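Local coordinates for RNA polymerase sigma factor SIGMA-28 (FliA) (Aquifex aeolicus, PDB 1RP3), which probably acts as the flagellar sigma factor, directing RNA polymerase to promoters, and is captured here in an inactive conformation with its anti-sigma factor FlgM, at residues 46-51 and 81-86; 31-36 and 40-45. All coordinates share one frame; numbering follows the deposited sequence.

How the contacts relate
Both contacts lie within sigma-70 region 2, and their centres are about 10 Å apart. Contact 2 comes first along the chain, and contact 1 follows it. Contact 2 joins the end of helix 7-33 to the start of helix 42-58 across a short loop. Contact 1 then joins helix 42-58 to the last part of helix 66-85. Helix 42-58 is therefore shared. The two contacts also touch: Leu84 packs on Ile32 and Leu36, Tyr81 on Ile32, and Tyr83 on Asp44. Together they help to bring three successive helices of the region against one another. The FlgM chain packs beside residues of both contacts, in keeping with the inhibited complex.

Contact 1. Residues 46-51 and 81-86; sequences ISYGVI and YDYLRS
Tyr48 of helix 42-58 lays its ring against that of Tyr83 near the end of helix 66-85. Earlier in the segment, Ile46 packs on Ala43 and Ser47 on Leu39 of the FlgM chain, and Ser47 OG bonds back to Arg43 O. Tyr48 points toward helix 66-85. Its CG is anti to its own carbonyl carbon (chi1 -75°), which carries the ring out to Tyr83. The two rings form an offset stack, with centroids 4.2 Å apart and planes only 9° from parallel. The side chains cross at about a right angle, and each ring meets the other off its centre, toward the rim. Tyr48 CE2 sits over one face of the Tyr83 ring, 3.3 Å from Tyr83 CD1. Tyr83 CB makes a CH-pi contact over the face of the Tyr48 ring, 3.7 Å from its centroid. Further on, Val50 packs on Leu22 of helix 7-33, and Ile51 on Leu39 of FlgM. A serine in place of Tyr83 would probably leave Tyr48 without its stacking partner and freer to turn. Behind Tyr83, its carbonyl O takes both Ser86 N and Ser86 OG, the latter at 2.7 Å. No hydrogen bond crosses between the segments. This is a small surface contact, burying 129 Å² in all, and its cohesion probably comes mainly from dispersion and the burial of ring surface.

Contact 2. Residues 31-36 and 40-45; sequences NIKKHL and VDIRDL
Two bends in the Lys33 side chain, at chi2 (-73°) and chi3 (-69°), carry it past Leu45 and Ile42 and bring its amine to the backbone of Val40. Lys33 NZ donates to Val40 O at 2.7 Å. It meets this oxygen in the carbonyl plane, with a C=O...N angle of 156°. The aliphatic part of the lysine is used as well. Its CG passes Leu45 CD2 at 3.4 Å, tighter than usual for two carbons, and the two side chains cross at about a right angle. Lys33 CG also rests 3.9 Å from Ile42 CG1. Leu36 extends this apolar surface, because Leu45 CD2 also meets Leu36 CD1, tip to tip at 3.9 Å, and Leu36 CD1 lies 4.0 Å from Val40 CG1. These side chains close the short connection between two successive helices of sigma-70 region 2. Helix 7-33 runs into a type I beta turn from Lys33 to Leu36, and helix 42-58 starts just beyond Asp41. Asp41 is the N-cap of that second helix, and its OD1 accepts from Arg43 N at 3.1 Å, from above the carboxylate plane. Arg43 presents NE and NH2 side-on to the carboxylate; NH2 reaches the syn lone pair of Asp41 OD2 at 2.9 Å in a salt bridge, and NE makes a weak bond to Asp41 OD1. This grip is likely to help fix the rotation of the capping group. Around this connection, Leu36 also packs on Phe89 and on Phe141 of helix 129-158, while Leu45 and Ile42 lie on Ala29 of helix 7-33. Arg43 touches Ala43 of the FlgM chain, and the His35 ring meets Phe86 of that chain.

Contact 1. Residues 46-51 and 81-86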
loop_
_atom_site.group_PDB
_atom_site.type_symbol
_atom_site.label_atom_id
_atom_site.label_comp_id
_atom_site.label_asym_id
_atom_site.label_seq_id
_atom_site.Cartn_x
_atom_site.Cartn_y
_atom_site.Cartn_z
ATOM N N ILE A 46 -11.122 2.272 2.650
ATOM C CA ILE A 46 -12.099 1.256 2.294
ATOM C C ILE A 46 -13.223 1.867 1.473
ATOM O O ILE A 46 -13.652 1.286 0.476
ATOM C CB ILE A 46 -12.681 0.572 3.544
ATOM C CG1 ILE A 46 -11.582 -0.203 4.266
ATOM C CG2 ILE A 46 -13.832 -0.392 3.163
ATOM C CD1 ILE A 46 -12.066 -0.870 5.546
ATOM N N SER A 47 -13.672 3.052 1.877
ATOM C CA SER A 47 -14.749 3.735 1.164
ATOM C C SER A 47 -14.423 3.890 -0.302
ATOM O O SER A 47 -15.166 3.413 -1.147
ATOM C CB SER A 47 -15.044 5.086 1.787
ATOM O OG SER A 47 -15.683 4.892 3.020
ATOM N N TYR A 48 -13.282 4.508 -0.599
ATOM C CA TYR A 48 -12.857 4.702 -1.978
ATOM C C TYR A 48 -12.580 3.363 -2.643
ATOM O O TYR A 48 -12.915 3.163 -3.801
ATOM C CB TYR A 48 -11.637 5.625 -2.038
ATOM C CG TYR A 48 -12.009 7.077 -1.811
ATOM C CD1 TYR A 48 -12.466 7.866 -2.867
ATOM C CD2 TYR A 48 -11.944 7.653 -0.535
ATOM C CE1 TYR A 48 -12.855 9.191 -2.662
ATOM C CE2 TYR A 48 -12.336 8.977 -0.316
ATOM C CZ TYR A 48 -12.785 9.738 -1.381
ATOM O OH TYR A 48 -13.131 11.058 -1.184
ATOM N N GLY A 49 -12.059 2.424 -1.866
ATOM C CA GLY A 49 -11.755 1.102 -2.369
ATOM C C GLY A 49 -12.995 0.360 -2.831
ATOM O O GLY A 49 -12.921 -0.430 -3.771
ATOM N N VAL A 50 -14.130 0.605 -2.179
ATOM C CA VAL A 50 -15.380 -0.044 -2.546
ATOM C C VAL A 50 -15.903 0.582 -3.823
ATOM O O VAL A 50 -16.425 -0.123 -4.682
ATOM C CB VAL A 50 -16.431 0.037 -1.395
ATOM C CG1 VAL A 50 -17.818 -0.375 -1.879
ATOM C CG2 VAL A 50 -16.008 -0.876 -0.267
ATOM N N ILE A 51 -15.771 1.902 -3.954
ATOM C CA ILE A 51 -16.219 2.566 -5.172
ATOM C C ILE A 51 -15.428 1.949 -6.336
ATOM O O ILE A 51 -16.014 1.548 -7.346
ATOM C CB ILE A 51 -15.988 4.085 -5.133
ATOM C CG1 ILE A 51 -16.754 4.707 -3.971
ATOM C CG2 ILE A 51 -16.413 4.718 -6.470
ATOM C CD1 ILE A 51 -18.246 4.556 -4.114
ATOM N N TYR A 81 -5.299 4.953 -4.280
ATOM C CA TYR A 81 -4.180 5.852 -4.567
ATOM C C TYR A 81 -4.686 7.134 -5.227
ATOM O O TYR A 81 -4.101 8.207 -5.037
ATOM C CB TYR A 81 -3.115 5.156 -5.424
ATOM C CG TYR A 81 -2.255 4.200 -4.628
ATOM C CD1 TYR A 81 -1.329 4.677 -3.702
ATOM C CD2 TYR A 81 -2.397 2.828 -4.765
ATOM C CE1 TYR A 81 -0.566 3.810 -2.932
ATOM C CE2 TYR A 81 -1.647 1.953 -4.004
ATOM C CZ TYR A 81 -0.729 2.452 -3.090
ATOM O OH TYR A 81 0.043 1.589 -2.355
ATOM N N ASP A 82 -5.790 7.032 -5.968
ATOM C CA ASP A 82 -6.389 8.203 -6.608
ATOM C C ASP A 82 -6.783 9.193 -5.532
ATOM O O ASP A 82 -6.604 10.405 -5.693
ATOM C CB ASP A 82 -7.663 7.849 -7.391
ATOM C CG ASP A 82 -7.380 7.349 -8.807
ATOM O OD1 ASP A 82 -6.258 7.565 -9.318
ATOM O OD2 ASP A 82 -8.293 6.729 -9.407
ATOM N N TYR A 83 -7.364 8.672 -4.452
ATOM C CA TYR A 83 -7.794 9.514 -3.355
ATOM C C TYR A 83 -6.602 10.026 -2.539
ATOM O O TYR A 83 -6.553 11.202 -2.188
ATOM C CB TYR A 83 -8.789 8.772 -2.454
ATOM C CG TYR A 83 -8.873 9.331 -1.050
ATOM C CD1 TYR A 83 -9.458 10.573 -0.808
ATOM C CD2 TYR A 83 -8.355 8.627 0.034
ATOM C CE1 TYR A 83 -9.529 11.100 0.476
ATOM C CE2 TYR A 83 -8.420 9.146 1.316
ATOM C CZ TYR A 83 -9.007 10.384 1.533
ATOM O OH TYR A 83 -9.052 10.915 2.808
ATOM N N LEU A 84 -5.655 9.149 -2.233
ATOM C CA LEU A 84 -4.499 9.564 -1.452
ATOM C C LEU A 84 -3.666 10.614 -2.181
ATOM O O LEU A 84 -3.118 11.519 -1.561
ATOM C CB LEU A 84 -3.650 8.353 -1.066
ATOM C CG LEU A 84 -4.311 7.403 -0.067
ATOM C CD1 LEU A 84 -3.549 6.092 -0.009
ATOM C CD2 LEU A 84 -4.379 8.068 1.296
ATOM N N ARG A 85 -3.616 10.517 -3.505
ATOM C CA ARG A 85 -2.860 11.464 -4.312
ATOM C C ARG A 85 -3.543 12.834 -4.377
ATOM O O ARG A 85 -2.897 13.844 -4.644
ATOM C CB ARG A 85 -2.652 10.902 -5.718
ATOM C CG ARG A 85 -1.806 11.769 -6.633
ATOM C CD ARG A 85 -1.430 11.021 -7.898
ATOM N NE ARG A 85 -0.380 10.034 -7.666
ATOM C CZ ARG A 85 -0.543 8.715 -7.783
ATOM N NH1 ARG A 85 -1.726 8.215 -8.124
ATOM N NH2 ARG A 85 0.485 7.892 -7.590
ATOM N N SER A 86 -4.840 12.880 -4.098
ATOM C CA SER A 86 -5.559 14.151 -4.133
ATOM C C SER A 86 -5.283 14.924 -2.853
ATOM O O SER A 86 -5.707 16.073 -2.710
ATOM C CB SER A 86 -7.067 13.941 -4.324
ATOM O OG SER A 86 -7.684 13.483 -3.137
#

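Contact 2. Residues 31-36 and 40-45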
loop_
_atom_site.group_PDB
_atom_site.type_symbol
_atom_site.label_atom_id
_atom_site.label_comp_id
_atom_site.label_asym_id
_atom_site.label_seq_id
_atom_site.Cartn_x
_atom_site.Cartn_y
_atom_site.Cartn_z
ATOM N N ASN A 31 -3.096 -3.145 4.231
ATOM C CA ASN A 31 -1.716 -3.204 3.774
ATOM C C ASN A 31 -1.153 -1.834 3.424
ATOM O O ASN A 31 0.015 -1.539 3.710
ATOM C CB ASN A 31 -1.579 -4.162 2.601
ATOM C CG ASN A 31 -0.142 -4.427 2.249
ATOM O OD1 ASN A 31 0.296 -4.114 1.147
ATOM N ND2 ASN A 31 0.616 -4.979 3.196
ATOM N N ILE A 32 -1.995 -0.990 2.833
ATOM C CA ILE A 32 -1.583 0.358 2.478
ATOM C C ILE A 32 -1.464 1.174 3.764
ATOM O O ILE A 32 -0.548 1.980 3.903
ATOM C CB ILE A 32 -2.576 1.002 1.474
ATOM C CG1 ILE A 32 -2.468 0.298 0.125
ATOM C CG2 ILE A 32 -2.304 2.472 1.282
ATOM C CD1 ILE A 32 -3.535 0.716 -0.869
ATOM N N LYS A 33 -2.344 0.902 4.730
ATOM C CA LYS A 33 -2.324 1.607 6.015
ATOM C C LYS A 33 -0.990 1.479 6.747
ATOM O O LYS A 33 -0.622 2.345 7.536
ATOM C CB LYS A 33 -3.458 1.125 6.924
ATOM C CG LYS A 33 -4.720 1.962 6.841
ATOM C CD LYS A 33 -4.548 3.309 7.519
ATOM C CE LYS A 33 -4.419 3.168 9.030
ATOM N NZ LYS A 33 -4.130 4.475 9.706
ATOM N N LYS A 34 -0.253 0.412 6.477
ATOM C CA LYS A 34 1.040 0.220 7.134
ATOM C C LYS A 34 2.083 1.268 6.732
ATOM O O LYS A 34 3.098 1.439 7.411
ATOM C CB LYS A 34 1.591 -1.170 6.841
ATOM C CG LYS A 34 0.787 -2.310 7.429
ATOM C CD LYS A 34 1.376 -3.640 6.966
ATOM C CE LYS A 34 0.742 -4.820 7.678
ATOM N NZ LYS A 34 1.400 -6.088 7.278
ATOM N N HIS A 35 1.812 1.986 5.645
ATOM C CA HIS A 35 2.730 3.000 5.140
ATOM C C HIS A 35 2.174 4.409 5.278
ATOM O O HIS A 35 2.761 5.363 4.779
ATOM C CB HIS A 35 3.000 2.754 3.659
ATOM C CG HIS A 35 3.440 1.354 3.349
ATOM N ND1 HIS A 35 4.745 1.052 3.034
ATOM C CD2 HIS A 35 2.748 0.204 3.286
ATOM C CE1 HIS A 35 4.835 -0.245 2.785
ATOM N NE2 HIS A 35 3.648 -0.787 2.930
ATOM N N LEU A 36 1.001 4.528 5.878
ATOM C CA LEU A 36 0.372 5.821 6.025
ATOM C C LEU A 36 0.462 6.374 7.441
ATOM O O LEU A 36 0.724 5.649 8.394
ATOM C CB LEU A 36 -1.096 5.715 5.605
ATOM C CG LEU A 36 -1.410 5.666 4.105
ATOM C CD1 LEU A 36 -2.852 5.163 3.877
ATOM C CD2 LEU A 36 -1.181 7.066 3.499
ATOM N N VAL A 40 -4.591 8.739 9.154
ATOM C CA VAL A 40 -5.433 8.405 8.003
ATOM C C VAL A 40 -6.398 7.294 8.411
ATOM O O VAL A 40 -5.980 6.236 8.872
ATOM C CB VAL A 40 -4.603 7.980 6.771
ATOM C CG1 VAL A 40 -5.517 7.519 5.640
ATOM C CG2 VAL A 40 -3.730 9.149 6.303
ATOM N N ASP A 41 -7.690 7.579 8.280
ATOM C CA ASP A 41 -8.761 6.659 8.647
ATOM C C ASP A 41 -8.958 5.541 7.618
ATOM O O ASP A 41 -9.312 5.797 6.462
ATOM C CB ASP A 41 -10.046 7.470 8.833
ATOM C CG ASP A 41 -11.138 6.710 9.556
ATOM O OD1 ASP A 41 -11.081 5.460 9.644
ATOM O OD2 ASP A 41 -12.082 7.383 10.028
ATOM N N ILE A 42 -8.777 4.298 8.067
ATOM C CA ILE A 42 -8.911 3.148 7.183
ATOM C C ILE A 42 -10.283 3.056 6.540
ATOM O O ILE A 42 -10.442 2.441 5.493
ATOM C CB ILE A 42 -8.565 1.811 7.883
ATOM C CG1 ILE A 42 -8.447 0.688 6.835
ATOM C CG2 ILE A 42 -9.589 1.474 8.955
ATOM C CD1 ILE A 42 -8.104 -0.671 7.396
ATOM N N ARG A 43 -11.268 3.700 7.153
ATOM C CA ARG A 43 -12.618 3.687 6.622
ATOM C C ARG A 43 -12.688 4.532 5.354
ATOM O O ARG A 43 -13.466 4.228 4.453
ATOM C CB ARG A 43 -13.621 4.135 7.693
ATOM C CG ARG A 43 -13.771 3.127 8.855
ATOM C CD ARG A 43 -14.678 3.668 9.980
ATOM N NE ARG A 43 -14.246 4.986 10.456
ATOM C CZ ARG A 43 -14.979 5.793 11.222
ATOM N NH1 ARG A 43 -16.189 5.430 11.626
ATOM N NH2 ARG A 43 -14.533 6.999 11.519
ATOM N N ASP A 44 -11.840 5.554 5.257
ATOM C CA ASP A 44 -11.802 6.388 4.052
ATOM C C ASP A 44 -11.237 5.564 2.894
ATOM O O ASP A 44 -11.817 5.528 1.793
ATOM C CB ASP A 44 -10.954 7.646 4.265
ATOM C CG ASP A 44 -11.685 8.720 5.052
ATOM O OD1 ASP A 44 -12.941 8.780 4.990
ATOM O OD2 ASP A 44 -10.999 9.520 5.727
ATOM N N LEU A 45 -10.145 4.852 3.184
ATOM C CA LEU A 45 -9.479 3.997 2.213
ATOM C C LEU A 45 -10.470 2.958 1.718
ATOM O O LEU A 45 -10.646 2.783 0.521
ATOM C CB LEU A 45 -8.282 3.288 2.854
ATOM C CG LEU A 45 -6.926 3.986 3.017
ATOM C CD1 LEU A 45 -7.024 5.460 2.897
ATOM C CD2 LEU A 45 -6.361 3.622 4.350
#